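Side-chain contact in Beta2-bungarotoxin (Bungarus multicinctus, PDB 1BUN), which acts as a presynaptic neurotoxin, pairing a phospholipase A2 chain with a Kunitz-type chain that probably targets potassium channels: residues K30-F35 / K48-C53. Sequence-based numbering, arbitrary orientation.
Sequences KRCVQF and KSDHLC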
loop_
_atom_site.group_PDB
_atom_site.type_symbol
_atom_site.label_atom_id
_atom_site.label_comp_id
_atom_site.label_asym_id
_atom_site.label_seq_id
_atom_site.Cartn_x
_atom_site.Cartn_y
_atom_site.Cartn_z
ATOM N N LYS B 30 -12.265 3.733 -20.416
ATOM C CA LYS B 30 -12.026 3.136 -19.107
ATOM C C LYS B 30 -11.025 1.986 -19.205
ATOM O O LYS B 30 -11.168 0.952 -18.542
ATOM C CB LYS B 30 -13.353 2.663 -18.476
ATOM C CG LYS B 30 -14.461 3.728 -18.454
ATOM C CD LYS B 30 -14.152 4.918 -17.538
ATOM C CE LYS B 30 -14.670 4.719 -16.106
ATOM N NZ LYS B 30 -14.017 3.596 -15.355
ATOM N N ARG B 31 -9.997 2.187 -20.015
ATOM C CA ARG B 31 -8.968 1.182 -20.225
ATOM C C ARG B 31 -7.612 1.859 -20.392
ATOM O O ARG B 31 -7.515 3.074 -20.646
ATOM C CB ARG B 31 -9.218 0.446 -21.538
ATOM C CG ARG B 31 -10.110 -0.744 -21.506
ATOM C CD ARG B 31 -10.180 -1.351 -22.910
ATOM N NE ARG B 31 -10.845 -0.461 -23.864
ATOM C CZ ARG B 31 -12.149 -0.170 -23.847
ATOM N NH1 ARG B 31 -12.951 -0.701 -22.931
ATOM N NH2 ARG B 31 -12.648 0.693 -24.721
ATOM N N CYS B 32 -6.565 1.058 -20.270
ATOM C CA CYS B 32 -5.222 1.530 -20.509
ATOM C C CYS B 32 -4.960 0.993 -21.901
ATOM O O CYS B 32 -5.406 -0.103 -22.228
ATOM C CB CYS B 32 -4.273 0.868 -19.544
ATOM S SG CYS B 32 -4.500 1.545 -17.902
ATOM N N VAL B 33 -4.337 1.766 -22.768
ATOM C CA VAL B 33 -4.064 1.219 -24.089
ATOM C C VAL B 33 -2.605 1.440 -24.418
ATOM O O VAL B 33 -1.969 2.301 -23.797
ATOM C CB VAL B 33 -5.005 1.798 -25.176
ATOM C CG1 VAL B 33 -6.408 1.291 -24.969
ATOM C CG2 VAL B 33 -5.018 3.292 -25.133
ATOM N N GLN B 34 -2.056 0.610 -25.307
ATOM C CA GLN B 34 -0.654 0.737 -25.725
ATOM C C GLN B 34 -0.422 1.913 -26.693
ATOM O O GLN B 34 -1.271 2.194 -27.550
ATOM C CB GLN B 34 -0.180 -0.558 -26.381
ATOM C CG GLN B 34 1.337 -0.604 -26.685
ATOM C CD GLN B 34 1.814 -1.991 -27.173
ATOM O OE1 GLN B 34 3.024 -2.222 -27.358
ATOM N NE2 GLN B 34 0.862 -2.913 -27.389
ATOM N N PHE B 35 0.704 2.615 -26.529
ATOM C CA PHE B 35 1.058 3.743 -27.399
ATOM C C PHE B 35 2.575 3.883 -27.547
ATOM O O PHE B 35 3.341 3.215 -26.839
ATOM C CB PHE B 35 0.419 5.059 -26.929
ATOM C CG PHE B 35 1.151 5.753 -25.813
ATOM C CD1 PHE B 35 1.333 5.150 -24.587
ATOM C CD2 PHE B 35 1.617 7.039 -25.978
ATOM C CE1 PHE B 35 1.970 5.833 -23.536
ATOM C CE2 PHE B 35 2.254 7.718 -24.925
ATOM C CZ PHE B 35 2.426 7.114 -23.713
ATOM N N LYS B 48 5.030 1.525 -17.682
ATOM C CA LYS B 48 5.685 0.360 -18.272
ATOM C C LYS B 48 4.709 -0.726 -18.665
ATOM O O LYS B 48 5.002 -1.497 -19.561
ATOM C CB LYS B 48 6.660 -0.314 -17.309
ATOM C CG LYS B 48 7.466 0.558 -16.364
ATOM C CD LYS B 48 8.119 -0.339 -15.283
ATOM C CE LYS B 48 8.790 0.483 -14.170
ATOM N NZ LYS B 48 7.810 1.163 -13.277
ATOM N N SER B 49 3.589 -0.857 -17.965
ATOM C CA SER B 49 2.647 -1.911 -18.309
ATOM C C SER B 49 1.192 -1.669 -17.962
ATOM O O SER B 49 0.866 -0.748 -17.220
ATOM C CB SER B 49 3.106 -3.240 -17.712
ATOM O OG SER B 49 3.105 -3.212 -16.296
ATOM N N ASP B 50 0.326 -2.484 -18.557
ATOM C CA ASP B 50 -1.125 -2.440 -18.355
ATOM C C ASP B 50 -1.483 -2.536 -16.867
ATOM O O ASP B 50 -2.208 -1.701 -16.339
ATOM C CB ASP B 50 -1.781 -3.614 -19.109
ATOM C CG ASP B 50 -3.283 -3.427 -19.319
ATOM O OD1 ASP B 50 -3.751 -2.277 -19.371
ATOM O OD2 ASP B 50 -4.016 -4.430 -19.443
ATOM N N HIS B 51 -0.930 -3.538 -16.192
ATOM C CA HIS B 51 -1.177 -3.770 -14.774
ATOM C C HIS B 51 -0.887 -2.525 -13.951
ATOM O O HIS B 51 -1.707 -2.107 -13.141
ATOM C CB HIS B 51 -0.320 -4.937 -14.271
ATOM C CG HIS B 51 -0.820 -5.541 -12.999
ATOM N ND1 HIS B 51 -0.613 -4.991 -11.751
ATOM C CD2 HIS B 51 -1.587 -6.645 -12.795
ATOM C CE1 HIS B 51 -1.253 -5.753 -10.847
ATOM N NE2 HIS B 51 -1.861 -6.774 -11.426
ATOM N N LEU B 52 0.295 -1.959 -14.148
ATOM C CA LEU B 52 0.726 -0.740 -13.465
ATOM C C LEU B 52 -0.241 0.429 -13.783
ATOM O O LEU B 52 -0.625 1.235 -12.908
ATOM C CB LEU B 52 2.143 -0.389 -13.934
ATOM C CG LEU B 52 2.726 0.859 -13.281
ATOM C CD1 LEU B 52 2.890 0.599 -11.789
ATOM C CD2 LEU B 52 4.042 1.285 -13.931
ATOM N N CYS B 53 -0.626 0.512 -15.050
ATOM C CA CYS B 53 -1.532 1.544 -15.510
ATOM C C CYS B 53 -2.929 1.398 -14.901
ATOM O O CYS B 53 -3.497 2.396 -14.458
ATOM C CB CYS B 53 -1.618 1.536 -17.036
ATOM S SG CYS B 53 -2.854 2.692 -17.672
#
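Asp50 reaches Cys32 with one carboxylate oxygen, while the other, OD2, is in a salt bridge with Arg54 NH1, one turn further along the helix. OD1 only rests against the strand residue: it lies 3.2 Å from Cys32 CB, a close contact but not a hydrogen bond. CG of Asp50 is anti to the backbone N (chi1 -163°), which carries the carboxylate from the start of the helix toward the strand.

The covalent link is the disulfide between Cys32 SG and Cys53 SG, 2.0 Å long. Its chi3 of -87° is close to a right angle and gives the bridge a left-handed twist. This torsion sets Cys32 CB and Cys53 CB 3.7 Å apart. With chi1 at 174°, SG of Cys53 stands opposite its backbone N and points off the helix at Cys32. Phe47 packs on Cys53 and adds apolar cover.

Ser49 is the N-cap. The backbone O of Ser49 accepts a hydrogen bond from Cys53 N (2.9 Å), which closes the first helical turn at the half-cystine.

This is the Kunitz disulfide that ties the central beta hairpin to the C-terminal helix. Just before the helix, Lys48 NZ forms a salt bridge with an acidic side chain of the partner protein chain. The buried covalent bond fixes strand 31-37 to helix 50-57 with no hydrogen bond between the two segments, while the charge of Asp50, near the helix N-terminus, is probably stabilised by Arg54 and the helix dipole.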